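Local coordinates for 33 kDa chaperonin (Thermotoga maritima, PDB 1VQ0), which probably acts as a redox-regulated molecular chaperone that protects unfolding and oxidatively damaged proteins from irreversible aggregation, at residues A[48-53]-A[170-175]; A[77-82]-A[120-125]; A[25-30]-A[62-67]; A[44-49]-A[112-117]; A[165-170]-A[208-213]. All coordinates share one frame; numbering follows the deposited sequence.

Interaction 1: A[48-53]-A[170-175]; sequences ATVVLG and VLVDSD
CG1 of Val-170 stands anti to the residue's own N (chi1 167°) and CG2 anti to its carbonyl carbon, which turns one methyl to Val-50 and the other to Gly-53, three residues on. Val-170 CG1 rests 4.0 Å from Val-50 CG2, while Val-170 CG2 lies 3.8 Å from Gly-53 C. A side chain on Gly-53 would run into that second methyl, so the bare backbone is what allows strand and helix to come this close. Val-50 CG2 also touches Val-172 CG1 at 4.0 Å, and the one methyl thus fits against two strand residues pointing to the same side. The other branch of Val-172, CG2, reaches CG2 of Thr-49, again at 4.0 Å. Thr-49 offers only its methyl here, since its hydroxyl is engaged by the backbone of Ser-45. No hydrogen bond crosses, and the contact rests on van der Waals packing. Trimming Val-170 to an alanine would probably open a gap beside Gly-53 and deprive Val-50 CG2 of one of its two supports from the strand. The short axes run nearly antiparallel, at 157° and 8.3 Å apart. Strand 164-173 is outermost in the large mixed sheet within this chain. Ile-57, farther along helix 46-62, also packs on Val-170; Val-177 of strand 176-187 meets Thr-49, and Phe-114 and Val-116 adjoin Val-50.

Interaction 2: A[77-82]-A[120-125]; sequences EGNGPI and IGQGVL
Gly-78 and Gly-123 face each other with their CA atoms only 4.0 Å apart, and Gly-80 and Gly-121 are equally close. A CB on any of these four glycines would collide with the opposite backbone, so the tight part of the contact is main chain against main chain. Next to it, Glu-77 and Val-124 form a hydrogen-bonded antiparallel pair, with Val-124 N 2.9 Å from Glu-77 O. The pair joins strands 71-78 and 123-130, neighbours in the large mixed sheet, where the first strand ends and the second begins. Helix 116-120 leads into the second strand through Gly-121, whose positive phi (71°) suits a glycine. The last helical carbonyl, Ile-120 O, accepts from Gly-80 N at 2.9 Å, the donor standing well above the carbonyl plane. Ile-82 CG2 also packs on Ile-120 CG1 at 4.2 Å. The exposed side chains of Asn-79 and Gln-122 touch less closely than the glycines do, lying side by side with amide planes 63° apart. Asn-79 folds its OD1 back to receive Gln-122 N at 2.8 Å, from above the amide plane, while its own N bonds to Gln-122 O at 2.9 Å. The second subunit borders this side, where Gln-122 OE1 accepts a hydrogen bond from its Lys-134 NZ.

Interaction 3: A[25-30]-A[62-67]; sequences RFSIVR and VTPWLA. With EDO (1,2-ethanediol), chain F.
Stacking dominates the meeting of Arg-25 and Trp-65. The guanidinium lies flat on the indole, its plane turned 9° from the ring and the two centres 4.1 Å apart. The cation-pi contact is off-centre, since CZ stands to one side of the normal of the five-membered ring. The aliphatic part of the same side chain adds a CH-pi contact, CD of Arg-25 sitting 3.5 Å from the centroid of that ring and squarely over its face. With chi1 at 73°, the extended chain carries CD and then the guanidinium over the same indole face, crossing it at a slant. The opposite face of the ring is backed by Pro-64, whose CB is offset toward the rim.

Apolar and edge contacts come next. CH2 of Trp-65 closes to 3.3 Å of Ser-27 CB, and CZ2 lies 3.5 Å from Phe-26 O, near the ring plane. Ser-27 OG is held by the carbonyl of Leu-61.

Among hydrogen bonds, Arg-25 NH2 donates to EDO O2 at 3.0 Å, in the guanidinium plane; this 1,2-ethanediol, probably a crystallisation additive, also bonds to Glu-160 and Trp-72. NH2 bonds to Gln-186 OE1 as well. Stacking therefore occupies a face of the cation while NH2 meets the diol at the edge, an arrangement likely to hold the guanidinium flat on Trp-65, tying strand 24-30 to the turn after helix 46-62.

Interaction 4: A[44-49]-A[112-117]; sequences LSYLAT and GKFDVA
The first turn of helix 46-62 meets the chain leading into helix 116-120, with the CA atoms of Leu-47 and Phe-114 6.0 Å apart and no hydrogen bond between the two backbones. The Phe-114 ring reaches across to the start of the longer helix. Its outermost atom, CZ, is 3.5 Å from Tyr-46 CB, and the carbonyl carbon of Tyr-46 stands over one ring face, displaced toward the rim. CD1 of the same ring comes within 4.0 Å of Leu-47 CA, so the phenyl group lies against helix backbone as much as against side chains. Leu-47 runs the other way past it: with CG anti to the backbone N (chi1 171°), the leucine sends CD1 to within 3.9 Å of Phe-114 CB and equally near Asp-115 N. Val-104 and Leu-106 also pack on Leu-47, while Val-50 and Val-172 also touch the phenylalanine. The contact is thus apolar between two polar helix starts. In the first, Ser-45 OG accepts from Ala-48 N at 3.1 Å and is itself bonded to Val-104 O. Ser-45 O is gripped twice by Thr-49, through N and through OG1 (2.7 Å), from opposite faces of its plane, which fixes the threonine hydroxyl. In the second, Asp-115, centred in an inverse gamma turn, places OD1 weakly on Gly-118 N. Ser-45 and Asp-115 are both N-caps reaching the backbone N three residues on, the classical pattern of a capped helix start, though the second cap is weak, and here two such starts are joined by the hydrophobic residues that flank their caps.

Interaction 5: A[165-170]-A[208-213]; sequences AFSIGV and PSISKL
Ile-210, the first residue of helix 210-213, presses its whole side chain onto strand 164-173 at Ser-167 and Gly-169. Its CB lies 3.6 Å from Gly-169 N, so close that a CB on the glycine would strike it. The CG2 branch, anti to the backbone N, stays beside the same glycine, 3.8 Å from its CA. The other branch turns back along the strand (chi1 -71°): CG1 comes within 3.5 Å of Ser-167 O and as near to Ser-167 OG. At the tip, CD1 remains over the serine, 3.6 Å from OG. Replacing Ile-210 with an alanine, which lacks both branches, would probably leave a gap over Ser-167 and take away the main direct packing between this helix and the strand.

No direct hydrogen bond joins the two segments, and water does that work around Ser-167 OG. One water links this hydroxyl to Pro-208 O, the water donating to Pro-208 O at 2.8 Å. A second lies 2.9 Å from Ser-167 OG and accepts from Ile-210 N at 3.1 Å, with a weak bond to Ile-168 O. Ser-209 occupies the N-cap position, but its side chain makes no capping bond.

Phe-183 of the adjacent strand 176-187 touches both Ser-167 and Ile-210. On the other side of strand 164-173, Phe-166, Ile-168 and Val-170 pack on helix 46-62. The arrangement is that of a sheet edge held between helices, with a short helix seated on a glycine in the strand.

How the interactions relate
Interactions 1 and 4 are neighbours, their centres about 7 Å apart; they share Ala-48 and Thr-49, and Val-50 CG2 touches Phe-114 CD2 at 3.8 Å. Interaction 5 continues along strand 164-173 from interaction 1, sharing Val-170, with centres about 13 Å apart. Interaction 2, its centre about 18 Å from that of interaction 1, joins it through Ile-82, whose CD1 lies 3.8 Å from Val-51 CB. Interaction 3 is the most remote, about 26 Å from interaction 2 between centres, yet meets interaction 5 where Val-62 CG1 lies 4.2 Å from Phe-166 CZ. Helix 46-62 and the large sheet thus connect all five. The zinc ligands Cys-243, Cys-245, Cys-275 and Cys-278 belong to none of these segments, and a 1,2-ethanediol, probably from crystallisation, adjoins interaction 3.

Interaction 1: A[48-53]-A[170-175]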
# COMPACT_ATOMS: atom_id res chain seq x y z
N ALA A 48 -10.88 23.74 5.43
CA ALA A 48 -11.08 22.33 5.70
C ALA A 48 -12.31 21.82 4.96
O ALA A 48 -12.34 20.68 4.54
CB ALA A 48 -11.24 22.09 7.17
N THR A 49 -13.27 22.70 4.76
CA THR A 49 -14.43 22.39 3.88
C THR A 49 -13.96 22.07 2.45
O THR A 49 -14.38 21.09 1.84
CB THR A 49 -15.41 23.58 3.87
OG1 THR A 49 -15.93 23.84 5.18
CG2 THR A 49 -16.65 23.25 3.03
N VAL A 50 -13.03 22.87 1.93
CA VAL A 50 -12.63 22.69 0.54
C VAL A 50 -11.76 21.42 0.42
O VAL A 50 -11.89 20.65 -0.51
CB VAL A 50 -11.92 23.98 0.02
CG1 VAL A 50 -11.24 23.75 -1.36
CG2 VAL A 50 -12.91 25.12 -0.08
N VAL A 51 -10.86 21.22 1.39
CA VAL A 51 -9.94 20.08 1.35
C VAL A 51 -10.71 18.75 1.47
O VAL A 51 -10.57 17.86 0.63
CB VAL A 51 -8.88 20.16 2.49
CG1 VAL A 51 -7.93 18.95 2.43
CG2 VAL A 51 -8.05 21.41 2.36
N LEU A 52 -11.49 18.62 2.53
CA LEU A 52 -12.37 17.47 2.70
C LEU A 52 -13.39 17.30 1.56
O LEU A 52 -13.64 16.20 1.14
CB LEU A 52 -13.03 17.48 4.05
CG LEU A 52 -13.87 16.23 4.44
CD1 LEU A 52 -13.10 14.92 4.22
CD2 LEU A 52 -14.37 16.26 5.87
N GLY A 53 -13.99 18.40 1.11
CA GLY A 53 -14.97 18.37 0.05
C GLY A 53 -14.39 17.77 -1.23
O GLY A 53 -14.99 16.93 -1.87
N VAL A 170 -14.86 22.96 -5.08
CA VAL A 170 -15.76 23.26 -3.98
C VAL A 170 -15.78 24.80 -3.80
O VAL A 170 -14.75 25.38 -3.56
CB VAL A 170 -15.30 22.64 -2.68
CG1 VAL A 170 -16.07 23.24 -1.53
CG2 VAL A 170 -15.45 21.13 -2.71
N LEU A 171 -16.95 25.42 -3.95
CA LEU A 171 -17.19 26.84 -3.63
C LEU A 171 -18.08 26.93 -2.38
O LEU A 171 -19.20 26.44 -2.32
CB LEU A 171 -17.86 27.55 -4.79
CG LEU A 171 -18.01 29.04 -4.72
CD1 LEU A 171 -16.62 29.71 -4.84
CD2 LEU A 171 -18.98 29.60 -5.80
N VAL A 172 -17.51 27.59 -1.39
CA VAL A 172 -18.09 27.79 -0.07
C VAL A 172 -17.99 29.31 0.31
O VAL A 172 -16.97 29.95 0.05
CB VAL A 172 -17.26 26.99 0.92
CG1 VAL A 172 -15.82 27.60 1.02
CG2 VAL A 172 -17.96 26.97 2.28
N ASP A 173 -19.06 29.88 0.90
CA ASP A 173 -19.02 31.23 1.56
C ASP A 173 -19.75 31.18 2.89
O ASP A 173 -19.94 30.09 3.41
CB ASP A 173 -19.58 32.34 0.64
CG ASP A 173 -20.95 32.02 0.10
OD1 ASP A 173 -21.82 31.57 0.89
OD2 ASP A 173 -21.26 32.21 -1.12
N SER A 174 -20.17 32.34 3.42
CA SER A 174 -20.68 32.45 4.79
C SER A 174 -22.07 31.87 4.96
O SER A 174 -22.50 31.61 6.08
CB SER A 174 -20.64 33.93 5.27
OG SER A 174 -21.42 34.82 4.46
N ASP A 175 -22.79 31.69 3.86
CA ASP A 175 -24.05 30.94 3.84
C ASP A 175 -23.82 29.44 3.59
O ASP A 175 -24.78 28.67 3.52
CB ASP A 175 -24.98 31.47 2.73
CG ASP A 175 -25.29 32.96 2.87
OD1 ASP A 175 -25.37 33.44 4.03
OD2 ASP A 175 -25.44 33.71 1.87

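Interaction 2: A[77-82]-A[120-125]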
# COMPACT_ATOMS: atom_id res chain seq x y z
N GLU A 77 -2.13 11.78 3.62
CA GLU A 77 -1.42 12.16 4.83
C GLU A 77 -0.17 13.00 4.48
O GLU A 77 0.60 12.66 3.59
CB GLU A 77 -1.05 10.90 5.59
CG GLU A 77 -0.51 11.22 6.98
CD GLU A 77 -0.32 9.96 7.82
OE1 GLU A 77 -0.42 8.84 7.29
OE2 GLU A 77 -0.07 10.08 9.00
N GLY A 78 -0.02 14.14 5.13
CA GLY A 78 1.11 15.04 4.84
C GLY A 78 1.51 15.91 5.96
O GLY A 78 0.94 15.81 7.04
N ASN A 79 2.58 16.71 5.75
CA ASN A 79 3.13 17.54 6.80
C ASN A 79 2.58 19.00 6.88
O ASN A 79 3.06 19.77 7.66
CB ASN A 79 4.68 17.56 6.74
CG ASN A 79 5.23 18.32 5.54
OD1 ASN A 79 4.47 18.84 4.73
ND2 ASN A 79 6.57 18.32 5.39
N GLY A 80 1.61 19.36 6.05
CA GLY A 80 0.92 20.60 6.21
C GLY A 80 0.03 20.60 7.44
O GLY A 80 -0.13 19.56 8.06
N PRO A 81 -0.55 21.75 7.77
CA PRO A 81 -1.26 21.95 9.04
C PRO A 81 -2.60 21.23 9.15
O PRO A 81 -3.10 21.09 10.27
CB PRO A 81 -1.38 23.49 9.15
CG PRO A 81 -1.40 24.00 7.72
CD PRO A 81 -0.48 23.01 7.00
N ILE A 82 -3.19 20.80 8.02
CA ILE A 82 -4.34 19.88 8.08
C ILE A 82 -4.03 18.41 8.48
O ILE A 82 -4.89 17.75 9.04
CB ILE A 82 -5.24 19.93 6.83
CG1 ILE A 82 -6.72 19.69 7.23
CG2 ILE A 82 -4.76 18.96 5.76
CD1 ILE A 82 -7.81 20.00 6.12
N ILE A 120 -2.19 20.49 2.92
CA ILE A 120 -1.73 19.09 2.96
C ILE A 120 -0.22 18.96 3.12
O ILE A 120 0.30 18.09 3.84
CB ILE A 120 -2.24 18.35 1.71
CG1 ILE A 120 -3.77 18.20 1.79
CG2 ILE A 120 -1.48 16.99 1.51
CD1 ILE A 120 -4.39 17.76 0.48
N GLY A 121 0.50 19.82 2.42
CA GLY A 121 1.95 19.75 2.45
C GLY A 121 2.50 18.54 1.72
O GLY A 121 1.84 17.96 0.84
N GLN A 122 3.69 18.16 2.11
CA GLN A 122 4.46 17.06 1.56
C GLN A 122 3.93 15.78 2.15
O GLN A 122 3.82 15.67 3.37
CB GLN A 122 5.94 17.13 1.98
CG GLN A 122 6.73 18.30 1.46
CD GLN A 122 6.44 18.55 0.04
OE1 GLN A 122 6.83 17.76 -0.83
NE2 GLN A 122 5.68 19.61 -0.22
N GLY A 123 3.67 14.81 1.31
CA GLY A 123 3.14 13.56 1.78
C GLY A 123 2.69 12.59 0.71
O GLY A 123 3.21 12.58 -0.40
N VAL A 124 1.73 11.75 1.08
CA VAL A 124 1.39 10.55 0.31
C VAL A 124 -0.15 10.40 0.17
O VAL A 124 -0.93 10.95 0.95
CB VAL A 124 1.97 9.22 0.98
CG1 VAL A 124 3.38 9.33 1.21
CG2 VAL A 124 1.29 8.86 2.30
N LEU A 125 -0.54 9.64 -0.83
CA LEU A 125 -1.92 9.27 -1.01
C LEU A 125 -2.06 7.74 -0.99
O LEU A 125 -1.32 7.06 -1.65
CB LEU A 125 -2.44 9.86 -2.30
CG LEU A 125 -3.86 9.54 -2.77
CD1 LEU A 125 -4.29 10.57 -3.84
CD2 LEU A 125 -3.93 8.20 -3.35

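Interaction 3: A[25-30]-A[62-67]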
# COMPACT_ATOMS: atom_id res chain seq x y z
N ARG A 25 -14.90 5.21 -19.42
CA ARG A 25 -15.97 5.36 -18.44
C ARG A 25 -15.93 6.78 -17.87
O ARG A 25 -14.88 7.41 -17.83
CB ARG A 25 -15.89 4.28 -17.32
CG ARG A 25 -14.77 4.43 -16.31
CD ARG A 25 -14.62 3.20 -15.39
NE ARG A 25 -13.60 3.40 -14.37
CZ ARG A 25 -13.15 2.46 -13.54
NH1 ARG A 25 -13.53 1.19 -13.63
NH2 ARG A 25 -12.31 2.78 -12.60
N PHE A 26 -17.10 7.30 -17.50
CA PHE A 26 -17.18 8.63 -16.93
C PHE A 26 -18.19 8.64 -15.78
O PHE A 26 -19.14 7.83 -15.76
CB PHE A 26 -17.60 9.69 -17.98
CG PHE A 26 -18.98 9.48 -18.53
CD1 PHE A 26 -20.10 9.91 -17.82
CD2 PHE A 26 -19.16 8.84 -19.74
CE1 PHE A 26 -21.36 9.66 -18.29
CE2 PHE A 26 -20.42 8.59 -20.23
CZ PHE A 26 -21.52 9.00 -19.48
N SER A 27 -18.02 9.67 -14.94
CA SER A 27 -18.68 9.91 -13.66
C SER A 27 -18.75 11.43 -13.59
O SER A 27 -17.75 12.09 -13.87
CB SER A 27 -17.69 9.50 -12.53
OG SER A 27 -18.40 9.04 -11.46
N ILE A 28 -19.89 11.99 -13.20
CA ILE A 28 -19.99 13.44 -12.90
C ILE A 28 -21.00 13.63 -11.77
O ILE A 28 -22.05 12.98 -11.71
CB ILE A 28 -20.38 14.27 -14.17
CG1 ILE A 28 -20.37 15.76 -13.89
CG2 ILE A 28 -21.80 13.88 -14.66
CD1 ILE A 28 -20.26 16.64 -15.17
N VAL A 29 -20.66 14.49 -10.84
CA VAL A 29 -21.38 14.52 -9.54
C VAL A 29 -21.62 15.97 -9.15
O VAL A 29 -20.77 16.83 -9.37
CB VAL A 29 -20.66 13.70 -8.42
CG1 VAL A 29 -19.39 14.39 -7.89
CG2 VAL A 29 -21.62 13.37 -7.28
N ARG A 30 -22.82 16.23 -8.66
CA ARG A 30 -23.14 17.47 -7.99
C ARG A 30 -23.57 17.10 -6.58
O ARG A 30 -24.59 16.42 -6.38
CB ARG A 30 -24.30 18.18 -8.68
CG ARG A 30 -23.95 18.77 -10.04
CD ARG A 30 -23.58 20.22 -10.00
NE ARG A 30 -24.68 21.07 -10.43
CZ ARG A 30 -24.90 22.33 -10.05
NH1 ARG A 30 -24.10 22.94 -9.18
NH2 ARG A 30 -25.98 22.96 -10.52
N VAL A 62 -15.90 7.61 -7.83
CA VAL A 62 -15.52 6.21 -8.13
C VAL A 62 -16.62 5.25 -7.70
O VAL A 62 -16.58 4.10 -8.07
CB VAL A 62 -14.16 5.75 -7.51
CG1 VAL A 62 -12.99 6.69 -7.96
CG2 VAL A 62 -14.22 5.81 -6.01
N THR A 63 -17.65 5.72 -6.96
CA THR A 63 -18.73 4.78 -6.49
C THR A 63 -19.35 3.86 -7.53
O THR A 63 -19.65 2.72 -7.18
CB THR A 63 -19.89 5.46 -5.76
OG1 THR A 63 -20.36 6.60 -6.49
CG2 THR A 63 -19.42 6.02 -4.37
N PRO A 64 -19.61 4.32 -8.76
CA PRO A 64 -20.30 3.43 -9.77
C PRO A 64 -19.49 2.22 -10.13
O PRO A 64 -20.01 1.31 -10.72
CB PRO A 64 -20.39 4.32 -11.01
CG PRO A 64 -20.22 5.69 -10.47
CD PRO A 64 -19.33 5.64 -9.32
N TRP A 65 -18.21 2.23 -9.75
CA TRP A 65 -17.24 1.25 -10.22
C TRP A 65 -16.72 0.38 -9.12
O TRP A 65 -15.91 -0.49 -9.36
CB TRP A 65 -16.10 1.95 -10.97
CG TRP A 65 -16.61 2.87 -12.03
CD1 TRP A 65 -17.61 2.59 -12.97
CD2 TRP A 65 -16.22 4.22 -12.27
NE1 TRP A 65 -17.85 3.70 -13.74
CE2 TRP A 65 -17.01 4.71 -13.34
CE3 TRP A 65 -15.29 5.07 -11.69
CZ2 TRP A 65 -16.88 6.01 -13.82
CZ3 TRP A 65 -15.14 6.38 -12.19
CH2 TRP A 65 -15.93 6.82 -13.25
N LEU A 66 -17.24 0.55 -7.92
CA LEU A 66 -16.86 -0.35 -6.80
C LEU A 66 -17.44 -1.77 -6.92
O LEU A 66 -18.46 -1.97 -7.59
CB LEU A 66 -17.22 0.30 -5.46
CG LEU A 66 -16.73 1.72 -5.32
CD1 LEU A 66 -17.15 2.34 -3.96
CD2 LEU A 66 -15.21 1.76 -5.51
N ALA A 67 -16.77 -2.76 -6.31
CA ALA A 67 -17.35 -4.09 -6.21
C ALA A 67 -18.57 -4.08 -5.27
O ALA A 67 -18.86 -3.09 -4.65
CB ALA A 67 -16.30 -5.07 -5.76
C1 EDO F . -11.70 1.78 -7.66
O1 EDO F . -10.31 1.91 -7.41
C2 EDO F . -12.12 0.93 -8.86
O2 EDO F . -11.52 1.30 -10.12

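Interaction 4: A[44-49]-A[112-117]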
# COMPACT_ATOMS: atom_id res chain seq x y z
N LEU A 44 -16.42 22.42 10.14
CA LEU A 44 -15.24 22.69 9.33
C LEU A 44 -15.04 24.18 9.08
O LEU A 44 -15.97 24.90 8.84
CB LEU A 44 -15.33 21.97 7.96
CG LEU A 44 -15.46 20.44 7.96
CD1 LEU A 44 -15.51 19.96 6.59
CD2 LEU A 44 -14.32 19.73 8.72
N SER A 45 -13.79 24.60 9.10
CA SER A 45 -13.40 25.91 8.61
C SER A 45 -13.63 25.96 7.11
O SER A 45 -13.86 24.92 6.46
CB SER A 45 -11.91 26.10 8.91
OG SER A 45 -11.10 25.23 8.09
N TYR A 46 -13.53 27.14 6.53
CA TYR A 46 -13.63 27.27 5.07
C TYR A 46 -12.57 26.40 4.36
O TYR A 46 -12.86 25.64 3.47
CB TYR A 46 -13.52 28.73 4.63
CG TYR A 46 -14.64 29.61 5.11
CD1 TYR A 46 -15.96 29.31 4.80
CD2 TYR A 46 -14.39 30.74 5.90
CE1 TYR A 46 -17.00 30.09 5.22
CE2 TYR A 46 -15.43 31.56 6.33
CZ TYR A 46 -16.74 31.22 5.99
OH TYR A 46 -17.82 31.97 6.40
N LEU A 47 -11.34 26.50 4.79
CA LEU A 47 -10.31 25.76 4.12
C LEU A 47 -10.51 24.22 4.24
O LEU A 47 -10.33 23.50 3.29
CB LEU A 47 -8.95 26.20 4.68
CG LEU A 47 -7.75 25.39 4.24
CD1 LEU A 47 -7.59 25.45 2.70
CD2 LEU A 47 -6.51 25.87 4.99
N ALA A 48 -10.88 23.74 5.43
CA ALA A 48 -11.08 22.33 5.70
C ALA A 48 -12.31 21.82 4.96
O ALA A 48 -12.34 20.68 4.54
CB ALA A 48 -11.24 22.09 7.17
N THR A 49 -13.27 22.70 4.76
CA THR A 49 -14.43 22.39 3.88
C THR A 49 -13.96 22.07 2.45
O THR A 49 -14.38 21.09 1.84
CB THR A 49 -15.41 23.58 3.87
OG1 THR A 49 -15.93 23.84 5.18
CG2 THR A 49 -16.65 23.25 3.03
N GLY A 112 -5.52 33.47 -5.31
CA GLY A 112 -6.65 33.86 -4.51
C GLY A 112 -7.60 32.75 -4.17
O GLY A 112 -8.70 33.00 -3.71
N LYS A 113 -7.15 31.51 -4.38
CA LYS A 113 -7.87 30.31 -4.08
C LYS A 113 -7.50 29.78 -2.65
O LYS A 113 -6.45 30.13 -2.11
CB LYS A 113 -7.51 29.25 -5.13
CG LYS A 113 -7.84 29.59 -6.56
CD LYS A 113 -9.10 30.42 -6.69
CE LYS A 113 -9.59 30.59 -8.15
NZ LYS A 113 -10.33 31.90 -8.36
N PHE A 114 -8.37 28.95 -2.05
CA PHE A 114 -7.99 28.18 -0.87
C PHE A 114 -6.76 27.28 -1.15
O PHE A 114 -6.65 26.60 -2.19
CB PHE A 114 -9.15 27.39 -0.26
CG PHE A 114 -10.19 28.29 0.44
CD1 PHE A 114 -9.91 28.88 1.69
CD2 PHE A 114 -11.39 28.60 -0.16
CE1 PHE A 114 -10.83 29.76 2.32
CE2 PHE A 114 -12.33 29.46 0.49
CZ PHE A 114 -12.04 30.04 1.71
N ASP A 115 -5.82 27.32 -0.21
CA ASP A 115 -4.51 26.67 -0.35
C ASP A 115 -4.56 25.24 0.10
O ASP A 115 -3.99 24.86 1.13
CB ASP A 115 -3.43 27.44 0.39
CG ASP A 115 -2.06 26.98 0.05
OD1 ASP A 115 -1.90 26.21 -0.95
OD2 ASP A 115 -1.10 27.36 0.73
N VAL A 116 -5.26 24.44 -0.69
CA VAL A 116 -5.37 23.00 -0.44
C VAL A 116 -4.00 22.33 -0.38
O VAL A 116 -3.69 21.62 0.59
CB VAL A 116 -6.30 22.37 -1.49
CG1 VAL A 116 -6.34 20.85 -1.39
CG2 VAL A 116 -7.70 22.95 -1.34
N ALA A 117 -3.13 22.63 -1.36
CA ALA A 117 -1.79 22.05 -1.44
C ALA A 117 -0.99 22.41 -0.17
O ALA A 117 -0.32 21.58 0.44
CB ALA A 117 -1.07 22.52 -2.73

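Interaction 5: A[165-170]-A[208-213]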
# COMPACT_ATOMS: atom_id res chain seq x y z
N ALA A 165 -8.53 11.33 -15.72
CA ALA A 165 -8.64 12.77 -15.48
C ALA A 165 -9.75 12.98 -14.49
O ALA A 165 -10.86 12.45 -14.67
CB ALA A 165 -8.97 13.52 -16.77
N PHE A 166 -9.43 13.69 -13.42
CA PHE A 166 -10.41 14.17 -12.42
C PHE A 166 -10.41 15.69 -12.41
O PHE A 166 -9.37 16.33 -12.44
CB PHE A 166 -10.09 13.67 -11.02
CG PHE A 166 -10.38 12.22 -10.77
CD1 PHE A 166 -9.55 11.22 -11.28
CD2 PHE A 166 -11.43 11.86 -9.95
CE1 PHE A 166 -9.80 9.88 -11.01
CE2 PHE A 166 -11.70 10.55 -9.71
CZ PHE A 166 -10.86 9.54 -10.20
N SER A 167 -11.59 16.29 -12.44
CA SER A 167 -11.72 17.72 -12.20
C SER A 167 -12.70 17.95 -11.10
O SER A 167 -13.82 17.47 -11.19
CB SER A 167 -12.13 18.47 -13.41
OG SER A 167 -12.12 19.87 -13.16
N ILE A 168 -12.27 18.69 -10.07
CA ILE A 168 -12.97 18.78 -8.78
C ILE A 168 -12.92 20.21 -8.24
O ILE A 168 -11.88 20.86 -8.31
CB ILE A 168 -12.33 17.81 -7.71
CG1 ILE A 168 -12.43 16.33 -8.11
CG2 ILE A 168 -13.01 18.00 -6.36
CD1 ILE A 168 -11.70 15.39 -7.18
N GLY A 169 -14.04 20.68 -7.69
CA GLY A 169 -14.15 22.07 -7.20
C GLY A 169 -15.18 22.16 -6.09
O GLY A 169 -16.22 21.49 -6.12
N VAL A 170 -14.86 22.96 -5.08
CA VAL A 170 -15.76 23.26 -3.98
C VAL A 170 -15.78 24.80 -3.80
O VAL A 170 -14.75 25.38 -3.56
CB VAL A 170 -15.30 22.64 -2.68
CG1 VAL A 170 -16.07 23.24 -1.53
CG2 VAL A 170 -15.45 21.13 -2.71
N PRO A 208 -13.29 25.30 -18.15
CA PRO A 208 -13.10 26.09 -16.93
C PRO A 208 -13.05 25.22 -15.70
O PRO A 208 -13.51 24.06 -15.71
CB PRO A 208 -14.34 26.99 -16.88
CG PRO A 208 -15.06 26.84 -18.21
CD PRO A 208 -14.59 25.54 -18.80
N SER A 209 -12.52 25.76 -14.62
CA SER A 209 -12.55 25.03 -13.35
C SER A 209 -14.03 24.76 -12.94
O SER A 209 -14.96 25.40 -13.45
CB SER A 209 -11.81 25.81 -12.25
OG SER A 209 -12.65 26.87 -11.81
N ILE A 210 -14.21 23.81 -12.04
CA ILE A 210 -15.57 23.33 -11.70
C ILE A 210 -16.48 24.47 -11.16
O ILE A 210 -17.64 24.61 -11.60
CB ILE A 210 -15.48 22.11 -10.70
CG1 ILE A 210 -14.92 20.80 -11.35
CG2 ILE A 210 -16.78 21.91 -9.93
CD1 ILE A 210 -15.63 20.21 -12.60
N SER A 211 -15.92 25.27 -10.24
CA SER A 211 -16.59 26.43 -9.60
C SER A 211 -17.22 27.36 -10.59
O SER A 211 -18.33 27.83 -10.39
CB SER A 211 -15.59 27.26 -8.75
OG SER A 211 -14.87 26.40 -7.86
N LYS A 212 -16.50 27.59 -11.67
CA LYS A 212 -17.03 28.34 -12.79
C LYS A 212 -17.96 27.49 -13.72
O LYS A 212 -19.10 27.87 -13.98
CB LYS A 212 -15.88 29.00 -13.55
CG LYS A 212 -16.35 29.92 -14.61
CD LYS A 212 -15.18 30.49 -15.42
CE LYS A 212 -15.67 31.26 -16.66
NZ LYS A 212 -14.78 30.93 -17.82
N LEU A 213 -17.47 26.33 -14.19
CA LEU A 213 -18.19 25.48 -15.17
C LEU A 213 -19.59 25.04 -14.67
O LEU A 213 -20.58 25.03 -15.41
CB LEU A 213 -17.31 24.25 -15.51
CG LEU A 213 -17.85 23.16 -16.47
CD1 LEU A 213 -18.18 23.78 -17.82
CD2 LEU A 213 -16.90 22.01 -16.63
O HOH W 1 -12.82 21.33 -15.46
O HOH W 2 -11.65 22.19 -11.52